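Local coordinates for protein NADPH-quinone reductase (Pediococcus pentosaceus ATCC 25745, PDB 3HA2) that probably binds FMN and passes electrons from NAD(P)H to quinones, the crystallised chain being the flavodoxin-like part of a longer protein, at residues P19-A24 against Q154-A159; H34-D39 against A68-W73; Q44-L49 against V77-F82. All coordinates share one frame; numbering follows the deposited sequence.

Interaction 1: residues P19-A24 against Q154-A159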
loop_
_atom_site.group_PDB
_atom_site.type_symbol
_atom_site.label_atom_id
_atom_site.label_comp_id
_atom_site.label_asym_id
_atom_site.label_seq_id
_atom_site.Cartn_x
_atom_site.Cartn_y
_atom_site.Cartn_z
ATOM N N PRO A 19 -3.085 22.985 -4.639
ATOM C CA PRO A 19 -2.800 24.192 -5.408
ATOM C C PRO A 19 -1.508 24.909 -5.000
ATOM O O PRO A 19 -0.881 25.548 -5.849
ATOM C CB PRO A 19 -4.019 25.088 -5.139
ATOM C CG PRO A 19 -5.103 24.137 -4.759
ATOM C CD PRO A 19 -4.420 23.053 -4.006
ATOM N N PHE A 20 -1.123 24.819 -3.724
ATOM C CA PHE A 20 0.117 25.463 -3.248
ATOM C C PHE A 20 1.322 24.848 -3.961
ATOM O O PHE A 20 2.250 25.550 -4.354
ATOM C CB PHE A 20 0.317 25.265 -1.736
ATOM C CG PHE A 20 -0.564 26.120 -0.865
ATOM C CD1 PHE A 20 -0.121 27.357 -0.409
ATOM C CD2 PHE A 20 -1.810 25.657 -0.443
ATOM C CE1 PHE A 20 -0.919 28.152 0.420
ATOM C CE2 PHE A 20 -2.614 26.436 0.393
ATOM C CZ PHE A 20 -2.167 27.690 0.822
ATOM N N PHE A 21 1.305 23.522 -4.077
ATOM C CA PHE A 21 2.408 22.767 -4.670
ATOM C C PHE A 21 2.452 22.964 -6.190
ATOM O O PHE A 21 3.520 23.151 -6.775
ATOM C CB PHE A 21 2.300 21.294 -4.263
ATOM C CG PHE A 21 2.641 21.059 -2.812
ATOM C CD1 PHE A 21 3.916 20.653 -2.450
ATOM C CD2 PHE A 21 1.709 21.310 -1.807
ATOM C CE1 PHE A 21 4.262 20.469 -1.112
ATOM C CE2 PHE A 21 2.041 21.131 -0.466
ATOM C CZ PHE A 21 3.322 20.704 -0.121
ATOM N N LYS A 22 1.282 22.964 -6.817
ATOM C CA LYS A 22 1.204 23.191 -8.251
ATOM C C LYS A 22 1.761 24.581 -8.534
ATOM O O LYS A 22 2.621 24.748 -9.406
ATOM C CB LYS A 22 -0.247 23.040 -8.742
ATOM C CG LYS A 22 -0.477 23.206 -10.249
ATOM C CD LYS A 22 -1.990 23.265 -10.529
ATOM C CE LYS A 22 -2.369 23.005 -11.973
ATOM N NZ LYS A 22 -1.717 23.933 -12.937
ATOM N N ALA A 23 1.308 25.579 -7.770
ATOM C CA ALA A 23 1.761 26.948 -7.994
ATOM C C ALA A 23 3.274 27.075 -7.830
ATOM O O ALA A 23 3.902 27.883 -8.507
ATOM C CB ALA A 23 1.032 27.937 -7.072
ATOM N N ALA A 24 3.848 26.255 -6.947
ATOM C CA ALA A 24 5.268 26.343 -6.609
ATOM C C ALA A 24 6.197 25.901 -7.741
ATOM O O ALA A 24 7.347 26.341 -7.819
ATOM C CB ALA A 24 5.558 25.550 -5.340
ATOM N N GLN A 154 6.003 28.563 3.376
ATOM C CA GLN A 154 6.927 29.026 2.341
ATOM C C GLN A 154 8.257 28.264 2.293
ATOM O O GLN A 154 8.706 27.912 1.204
ATOM C CB GLN A 154 7.123 30.563 2.393
ATOM C CG GLN A 154 5.835 31.363 2.092
ATOM C CD GLN A 154 4.959 30.718 1.002
ATOM O OE1 GLN A 154 5.417 30.459 -0.116
ATOM N NE2 GLN A 154 3.692 30.456 1.337
ATOM N N ARG A 155 8.846 27.946 3.451
ATOM C CA ARG A 155 10.098 27.163 3.496
ATOM C C ARG A 155 9.933 25.757 2.941
ATOM O O ARG A 155 10.795 25.236 2.233
ATOM C CB ARG A 155 10.656 27.069 4.925
ATOM C CG ARG A 155 11.245 28.369 5.457
ATOM C CD ARG A 155 12.024 28.142 6.765
ATOM N NE ARG A 155 11.141 27.793 7.884
ATOM C CZ ARG A 155 10.557 28.677 8.691
ATOM N NH1 ARG A 155 10.759 29.980 8.529
ATOM N NH2 ARG A 155 9.768 28.253 9.669
ATOM N N LEU A 156 8.813 25.136 3.279
ATOM C CA LEU A 156 8.553 23.782 2.824
ATOM C C LEU A 156 8.379 23.801 1.293
ATOM O O LEU A 156 8.854 22.904 0.592
ATOM C CB LEU A 156 7.314 23.239 3.540
ATOM C CG LEU A 156 6.908 21.793 3.299
ATOM C CD1 LEU A 156 6.130 21.306 4.509
ATOM C CD2 LEU A 156 6.088 21.649 2.016
ATOM N N LEU A 157 7.737 24.850 0.784
ATOM C CA LEU A 157 7.527 24.990 -0.661
ATOM C C LEU A 157 8.827 25.176 -1.454
ATOM O O LEU A 157 8.944 24.649 -2.550
ATOM C CB LEU A 157 6.461 26.051 -0.989
ATOM C CG LEU A 157 5.024 25.661 -0.585
ATOM C CD1 LEU A 157 4.067 26.843 -0.684
ATOM C CD2 LEU A 157 4.500 24.449 -1.396
ATOM N N VAL A 158 9.803 25.885 -0.882
ATOM C CA VAL A 158 11.167 25.966 -1.427
ATOM C C VAL A 158 11.883 24.604 -1.444
ATOM O O VAL A 158 12.561 24.260 -2.418
ATOM C CB VAL A 158 12.031 26.998 -0.633
ATOM C CG1 VAL A 158 13.471 26.984 -1.111
ATOM C CG2 VAL A 158 11.450 28.402 -0.768
ATOM N N ALA A 159 11.736 23.831 -0.368
ATOM C CA ALA A 159 12.282 22.472 -0.320
ATOM C C ALA A 159 11.643 21.626 -1.419
ATOM O O ALA A 159 12.314 20.831 -2.076
ATOM C CB ALA A 159 12.057 21.833 1.063
#
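Helix 19-24, through F20, F21 and A24, meets L156 and L157 of helix 154-159 across axes that come within 10.1 Å of each other, at a signed crossing angle of -53°. The backbones draw nearest where the CA atoms of A24 and L157 lie 6.5 Å apart.

L157 is the residue that fills the crossing. With CG anti to its own carbonyl carbon (chi1 -69°), its side chain runs across F21 at about a right angle and splits between several partners. The CD2 methyl sits almost squarely over the middle of the F21 ring, 3.9 Å from the centroid and only 6° off the ring normal, a well-formed CH-pi contact. The same methyl rests against CB of A24 at 4.2 Å and near the backbone O of F20. The other branch, CD1, turns to F20, coming 4.2 Å from its CB. L156 works at the far end of F21: its CD2 lies 3.6 Å from CZ, approaching the ring obliquely. The phenyl group of F21 therefore has one leucine methyl seated on a face and another near its CZ, coming in at a slant.

From the same chain, F145 meets F20 edge-to-face and also touches both leucines, while Y160 presents an edge-to-face pairing to F21. Beneath, F21 and L156 both rest on V142 of strand 135-143, so the first and last helices of the flavodoxin-like chain are joined on one side of its sheet. A24 O accepts from Q161 NE2, one polar tie just beyond the contact.

The contact between the two segments rests on apolar packing and one CH-pi contact. Such forces set few directions, so the fit depends on shape, with the single CD2 methyl of L157 matched to the flat ring of F21.

Interaction 2: residues H34-D39 against A68-W73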
loop_
_atom_site.group_PDB
_atom_site.type_symbol
_atom_site.label_atom_id
_atom_site.label_comp_id
_atom_site.label_asym_id
_atom_site.label_seq_id
_atom_site.Cartn_x
_atom_site.Cartn_y
_atom_site.Cartn_z
ATOM N N HIS A 34 1.226 16.207 -13.240
ATOM C CA HIS A 34 0.386 15.184 -13.866
ATOM C C HIS A 34 -0.617 14.584 -12.897
ATOM O O HIS A 34 -0.309 13.603 -12.208
ATOM C CB HIS A 34 1.224 14.075 -14.500
ATOM C CG HIS A 34 0.411 13.095 -15.291
ATOM N ND1 HIS A 34 -0.284 13.453 -16.429
ATOM C CD2 HIS A 34 0.155 11.781 -15.092
ATOM C CE1 HIS A 34 -0.916 12.394 -16.909
ATOM N NE2 HIS A 34 -0.662 11.365 -16.120
ATOM N N PRO A 35 -1.822 15.172 -12.832
ATOM C CA PRO A 35 -2.861 14.547 -12.012
ATOM C C PRO A 35 -3.213 13.134 -12.470
ATOM O O PRO A 35 -3.358 12.872 -13.671
ATOM C CB PRO A 35 -4.060 15.488 -12.176
ATOM C CG PRO A 35 -3.465 16.795 -12.578
ATOM C CD PRO A 35 -2.289 16.425 -13.447
ATOM N N LEU A 36 -3.308 12.229 -11.506
ATOM C CA LEU A 36 -3.750 10.880 -11.764
ATOM C C LEU A 36 -5.275 10.864 -11.790
ATOM O O LEU A 36 -5.942 11.219 -10.802
ATOM C CB LEU A 36 -3.173 9.957 -10.683
ATOM C CG LEU A 36 -3.423 8.461 -10.688
ATOM C CD1 LEU A 36 -3.124 7.855 -12.051
ATOM C CD2 LEU A 36 -2.543 7.820 -9.601
ATOM N N VAL A 37 -5.836 10.496 -12.936
ATOM C CA VAL A 37 -7.292 10.430 -13.078
ATOM C C VAL A 37 -7.778 8.987 -13.017
ATOM O O VAL A 37 -7.025 8.056 -13.321
ATOM C CB VAL A 37 -7.783 11.127 -14.354
ATOM C CG1 VAL A 37 -7.432 12.612 -14.303
ATOM C CG2 VAL A 37 -7.191 10.460 -15.618
ATOM N N ALA A 38 -9.033 8.808 -12.610
ATOM C CA ALA A 38 -9.579 7.477 -12.371
ATOM C C ALA A 38 -9.521 6.626 -13.639
ATOM O O ALA A 38 -9.348 5.410 -13.559
ATOM C CB ALA A 38 -11.010 7.563 -11.838
ATOM N N ASP A 39 -9.599 7.272 -14.796
ATOM C CA ASP A 39 -9.574 6.547 -16.069
ATOM C C ASP A 39 -8.253 6.725 -16.834
ATOM O O ASP A 39 -8.249 6.898 -18.051
ATOM C CB ASP A 39 -10.791 6.924 -16.915
ATOM C CG ASP A 39 -10.821 8.404 -17.289
ATOM O OD1 ASP A 39 -10.223 9.233 -16.566
ATOM O OD2 ASP A 39 -11.448 8.741 -18.311
ATOM N N ALA A 68 -5.729 4.334 -2.934
ATOM C CA ALA A 68 -5.982 3.217 -3.835
ATOM C C ALA A 68 -5.732 3.548 -5.320
ATOM O O ALA A 68 -5.274 2.692 -6.068
ATOM C CB ALA A 68 -7.396 2.724 -3.637
ATOM N N LEU A 69 -6.052 4.769 -5.752
ATOM C CA LEU A 69 -5.833 5.111 -7.172
ATOM C C LEU A 69 -4.345 5.054 -7.525
ATOM O O LEU A 69 -4.000 4.601 -8.611
ATOM C CB LEU A 69 -6.420 6.477 -7.573
ATOM C CG LEU A 69 -6.433 6.705 -9.117
ATOM C CD1 LEU A 69 -7.154 5.595 -9.893
ATOM C CD2 LEU A 69 -7.023 8.042 -9.527
ATOM N N LEU A 70 -3.468 5.475 -6.617
ATOM C CA LEU A 70 -2.030 5.335 -6.899
ATOM C C LEU A 70 -1.605 3.860 -6.941
ATOM O O LEU A 70 -0.806 3.464 -7.786
ATOM C CB LEU A 70 -1.150 6.130 -5.927
ATOM C CG LEU A 70 0.365 6.049 -6.213
ATOM C CD1 LEU A 70 0.727 6.579 -7.617
ATOM C CD2 LEU A 70 1.169 6.780 -5.158
ATOM N N LYS A 71 -2.165 3.046 -6.041
ATOM C CA LYS A 71 -1.831 1.631 -6.024
ATOM C C LYS A 71 -2.322 0.986 -7.321
ATOM O O LYS A 71 -1.635 0.142 -7.894
ATOM C CB LYS A 71 -2.471 0.934 -4.820
ATOM C CG LYS A 71 -2.014 -0.500 -4.650
ATOM C CD LYS A 71 -0.528 -0.521 -4.257
ATOM C CE LYS A 71 0.275 -1.519 -5.075
ATOM N NZ LYS A 71 -0.188 -2.938 -4.971
ATOM N N GLN A 72 -3.501 1.401 -7.794
ATOM C CA GLN A 72 -4.006 0.901 -9.076
ATOM C C GLN A 72 -3.064 1.249 -10.233
ATOM O O GLN A 72 -2.823 0.428 -11.110
ATOM C CB GLN A 72 -5.416 1.404 -9.373
ATOM C CG GLN A 72 -6.085 0.704 -10.582
ATOM C CD GLN A 72 -6.323 -0.777 -10.320
ATOM O OE1 GLN A 72 -5.480 -1.621 -10.619
ATOM N NE2 GLN A 72 -7.447 -1.087 -9.690
ATOM N N TRP A 73 -2.533 2.470 -10.223
ATOM C CA TRP A 73 -1.581 2.911 -11.259
ATOM C C TRP A 73 -0.316 2.066 -11.194
ATOM O O TRP A 73 0.192 1.621 -12.224
ATOM C CB TRP A 73 -1.297 4.396 -11.023
ATOM C CG TRP A 73 -0.358 5.114 -11.956
ATOM C CD1 TRP A 73 -0.678 5.783 -13.105
ATOM C CD2 TRP A 73 1.028 5.339 -11.730
ATOM N NE1 TRP A 73 0.450 6.377 -13.635
ATOM C CE2 TRP A 73 1.514 6.102 -12.818
ATOM C CE3 TRP A 73 1.928 4.914 -10.742
ATOM C CZ2 TRP A 73 2.856 6.489 -12.925
ATOM C CZ3 TRP A 73 3.276 5.322 -10.839
ATOM C CH2 TRP A 73 3.715 6.092 -11.935
#
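The indole of W73 is approached obliquely by L36, whose CD1 methyl comes 3.4 Å from CD1 of the five-membered ring, a close fit. F40 pairs with the same indole edge-to-face, and the ring nitrogen NE1 gives its hydrogen to E45 OE1, a bond that helps fix the rotation of the ring. The imidazole of H34 is held by the other oxygen of that carboxylate, NE2 to E45 OE2.

L36 is the plug between these segments. Its CG stands anti to the backbone N (chi1 -178°), which sends both methyls down against helix 68-73: while CD1 takes the tryptophan, CD2 settles 3.7 Å from CA of L70 and 4.0 Å from the CD1 methyl of that residue. L69 meets L36 tip to tip, with its CD2 3.8 Å from L36 CG. That CD2 also lies along the chain beyond, 3.6 Å from L36 O and close to the carbonyl carbon of V37, and the CD1 branch of L69 reaches CA of A38 at 3.9 Å.

On another side of the helix, K71 NZ bonds to Y62 O and A66 O of the second subunit. The arrangement belongs to the parallel-sheet flavodoxin-like fold: the chain leaving edge strand 31-35 is pinned by leucines to helix 68-77, which packs on the sheet through L70 and W73.

Interaction 3: residues Q44-L49 against V77-F82. With SO4 (sulfate ion), chain D.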
loop_
_atom_site.group_PDB
_atom_site.type_symbol
_atom_site.label_atom_id
_atom_site.label_comp_id
_atom_site.label_asym_id
_atom_site.label_seq_id
_atom_site.Cartn_x
_atom_site.Cartn_y
_atom_site.Cartn_z
ATOM N N GLN A 44 -0.269 5.997 -22.300
ATOM C CA GLN A 44 0.061 7.405 -22.047
ATOM C C GLN A 44 0.897 7.579 -20.782
ATOM O O GLN A 44 1.852 8.356 -20.790
ATOM C CB GLN A 44 -1.179 8.315 -22.029
ATOM C CG GLN A 44 -0.985 9.708 -21.342
ATOM C CD GLN A 44 -0.059 10.719 -22.069
ATOM O OE1 GLN A 44 1.045 10.387 -22.544
ATOM N NE2 GLN A 44 -0.501 11.985 -22.106
ATOM N N GLU A 45 0.541 6.862 -19.712
ATOM C CA GLU A 45 1.310 6.904 -18.474
ATOM C C GLU A 45 2.730 6.363 -18.682
ATOM O O GLU A 45 3.714 6.957 -18.204
ATOM C CB GLU A 45 0.594 6.130 -17.352
ATOM C CG GLU A 45 -0.806 6.673 -16.989
ATOM C CD GLU A 45 -0.777 8.087 -16.400
ATOM O OE1 GLU A 45 0.130 8.380 -15.586
ATOM O OE2 GLU A 45 -1.674 8.902 -16.743
ATOM N N GLN A 46 2.844 5.246 -19.405
ATOM C CA GLN A 46 4.169 4.691 -19.710
ATOM C C GLN A 46 4.986 5.663 -20.546
ATOM O O GLN A 46 6.187 5.826 -20.317
ATOM C CB GLN A 46 4.049 3.334 -20.410
ATOM C CG GLN A 46 3.727 2.227 -19.416
ATOM C CD GLN A 46 3.543 0.875 -20.077
ATOM O OE1 GLN A 46 3.620 0.760 -21.290
ATOM N NE2 GLN A 46 3.262 -0.149 -19.274
ATOM N N SER A 47 4.325 6.317 -21.501
ATOM C CA SER A 47 4.984 7.319 -22.326
ATOM C C SER A 47 5.572 8.442 -21.478
ATOM O O SER A 47 6.708 8.852 -21.701
ATOM C CB SER A 47 4.030 7.910 -23.350
ATOM O OG SER A 47 4.753 8.792 -24.191
ATOM N N LEU A 48 4.792 8.942 -20.522
ATOM C CA LEU A 48 5.275 10.019 -19.648
ATOM C C LEU A 48 6.466 9.572 -18.811
ATOM O O LEU A 48 7.437 10.315 -18.648
ATOM C CB LEU A 48 4.146 10.532 -18.750
ATOM C CG LEU A 48 3.040 11.325 -19.453
ATOM C CD1 LEU A 48 1.938 11.645 -18.442
ATOM C CD2 LEU A 48 3.593 12.621 -20.058
ATOM N N LEU A 49 6.405 8.355 -18.277
ATOM C CA LEU A 49 7.547 7.819 -17.530
ATOM C C LEU A 49 8.822 7.777 -18.367
ATOM O O LEU A 49 9.894 8.197 -17.906
ATOM C CB LEU A 49 7.240 6.433 -16.981
ATOM C CG LEU A 49 6.177 6.431 -15.882
ATOM C CD1 LEU A 49 5.649 5.014 -15.731
ATOM C CD2 LEU A 49 6.749 6.901 -14.574
ATOM N N VAL A 77 0.157 0.128 -14.596
ATOM C CA VAL A 77 1.136 0.801 -15.452
ATOM C C VAL A 77 2.483 0.094 -15.336
ATOM O O VAL A 77 3.209 -0.049 -16.325
ATOM C CB VAL A 77 1.275 2.324 -15.084
ATOM C CG1 VAL A 77 2.483 2.980 -15.794
ATOM C CG2 VAL A 77 0.010 3.077 -15.423
HETATM N N MSE A 78 2.829 -0.321 -14.116
HETATM C CA MSE A 78 4.131 -0.937 -13.862
HETATM C C MSE A 78 4.012 -2.444 -14.069
HETATM O O MSE A 78 3.961 -3.225 -13.116
HETATM C CB MSE A 78 4.652 -0.614 -12.458
HETATM C CG MSE A 78 4.782 0.860 -12.166
HETATM SE SE MSE A 78 5.894 1.783 -13.478
HETATM C CE MSE A 78 6.110 3.452 -12.444
ATOM N N THR A 79 3.960 -2.851 -15.330
ATOM C CA THR A 79 3.882 -4.270 -15.640
ATOM C C THR A 79 5.264 -4.921 -15.534
ATOM O O THR A 79 6.279 -4.244 -15.535
ATOM C CB THR A 79 3.316 -4.510 -17.052
ATOM O OG1 THR A 79 4.155 -3.863 -18.016
ATOM C CG2 THR A 79 1.889 -3.975 -17.158
ATOM N N THR A 80 5.283 -6.244 -15.432
ATOM C CA THR A 80 6.524 -7.002 -15.510
ATOM C C THR A 80 7.281 -6.656 -16.785
ATOM O O THR A 80 8.491 -6.401 -16.736
ATOM C CB THR A 80 6.220 -8.509 -15.469
ATOM O OG1 THR A 80 5.543 -8.790 -14.243
ATOM C CG2 THR A 80 7.479 -9.329 -15.539
ATOM N N LYS A 81 6.562 -6.644 -17.914
ATOM C CA LYS A 81 7.128 -6.393 -19.251
ATOM C C LYS A 81 7.803 -5.022 -19.345
ATOM O O LYS A 81 8.846 -4.873 -19.976
ATOM C CB LYS A 81 6.020 -6.496 -20.314
ATOM C CG LYS A 81 6.495 -6.579 -21.775
ATOM C CD LYS A 81 5.370 -6.163 -22.743
ATOM C CE LYS A 81 5.491 -6.775 -24.133
ATOM N NZ LYS A 81 6.882 -7.030 -24.626
ATOM N N PHE A 82 7.202 -4.026 -18.709
ATOM C CA PHE A 82 7.682 -2.647 -18.810
ATOM C C PHE A 82 8.754 -2.341 -17.753
ATOM O O PHE A 82 9.874 -1.922 -18.085
ATOM C CB PHE A 82 6.482 -1.695 -18.695
ATOM C CG PHE A 82 6.839 -0.232 -18.748
ATOM C CD1 PHE A 82 7.171 0.380 -19.951
ATOM C CD2 PHE A 82 6.782 0.548 -17.596
ATOM C CE1 PHE A 82 7.488 1.743 -20.009
ATOM C CE2 PHE A 82 7.105 1.915 -17.636
ATOM C CZ PHE A 82 7.438 2.516 -18.843
HETATM S S SO4 D . 2.654 -8.252 -17.106
HETATM O O1 SO4 D . 2.525 -9.705 -16.939
HETATM O O2 SO4 D . 1.387 -7.724 -17.626
HETATM O O3 SO4 D . 2.885 -7.636 -15.791
HETATM O O4 SO4 D . 3.757 -7.954 -18.039
HETATM O O HOH W 1 3.083 -2.939 -20.308
#
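L49 and V77 meet tip to tip at the apolar centre, CD1 of L49 standing 3.8 Å from CG1 of V77. The same leucine methyl also lies 3.7 Å from CE of M78, a selenomethionine whose chain crosses L49 obliquely, and it touches the F82 ring at CE2. The other methyl of V77, CG2, packs at 3.7 Å on CB of E45, whose carboxylate leads away to H34 and W73.

Q46 carries the contact outward. Its chain is extended beyond CG (chi2 178°) and slides across one face of F82: CG sits 3.6 Å from the ring centroid, a CH-pi contact, and the amide follows, its plane just 5° from that of the ring. Were F82 an alanine, the flank of Q46 would probably lose its flat support, a gap would be likely to open beside L49 CD1, and the amide could turn more freely. In the flavodoxin-like fold this joins helix 42-50 to the end of helix 68-77, the turn after it and the start of helix 80-83, and M78 O there accepts from W63 NE1 of the second subunit.

The amide is aimed by a nearly straight hydrogen bond: Q46 NE2 donates to V77 O at 3.0 Å (170°), on a lone pair in the carbonyl plane. M78 centres an inverse gamma turn, so V77 O also receives a weak bond from T79 N. NE2 donates as well to a water, which lies 2.7 Å from T79 OG1. That hydroxyl N-caps helix 80-83, accepting from F82 N at 3.1 Å. At the same helix start a sulfate, probably from the crystallisation liquor, is gripped by backbone N-H groups: T80 N reaches its O3 at 2.8 Å and K81 N reaches O4.

How the interactions relate
Interactions 2 and 3 are neighbours, their centres about 13 Å apart; interactions 1 and 3 lie on opposite sides of the chain's centre, their own centres about 28 Å apart. E45 joins interactions 2 and 3: its carboxylate bonds H34 and W73 while its CB packs in interaction 3, and W73 also packs on M78. Strand 31-35 runs on to helix 42-50, and helix 68-77 to helix 80-83, so these contacts share one corner of the fold. Interactions 1 and 2 are partly buried and rest on apolar side chains. Interaction 3 is buried, yet alone is crossed by a direct hydrogen bond and a water bridge, with a sulfate at the nearby start of helix 80-83.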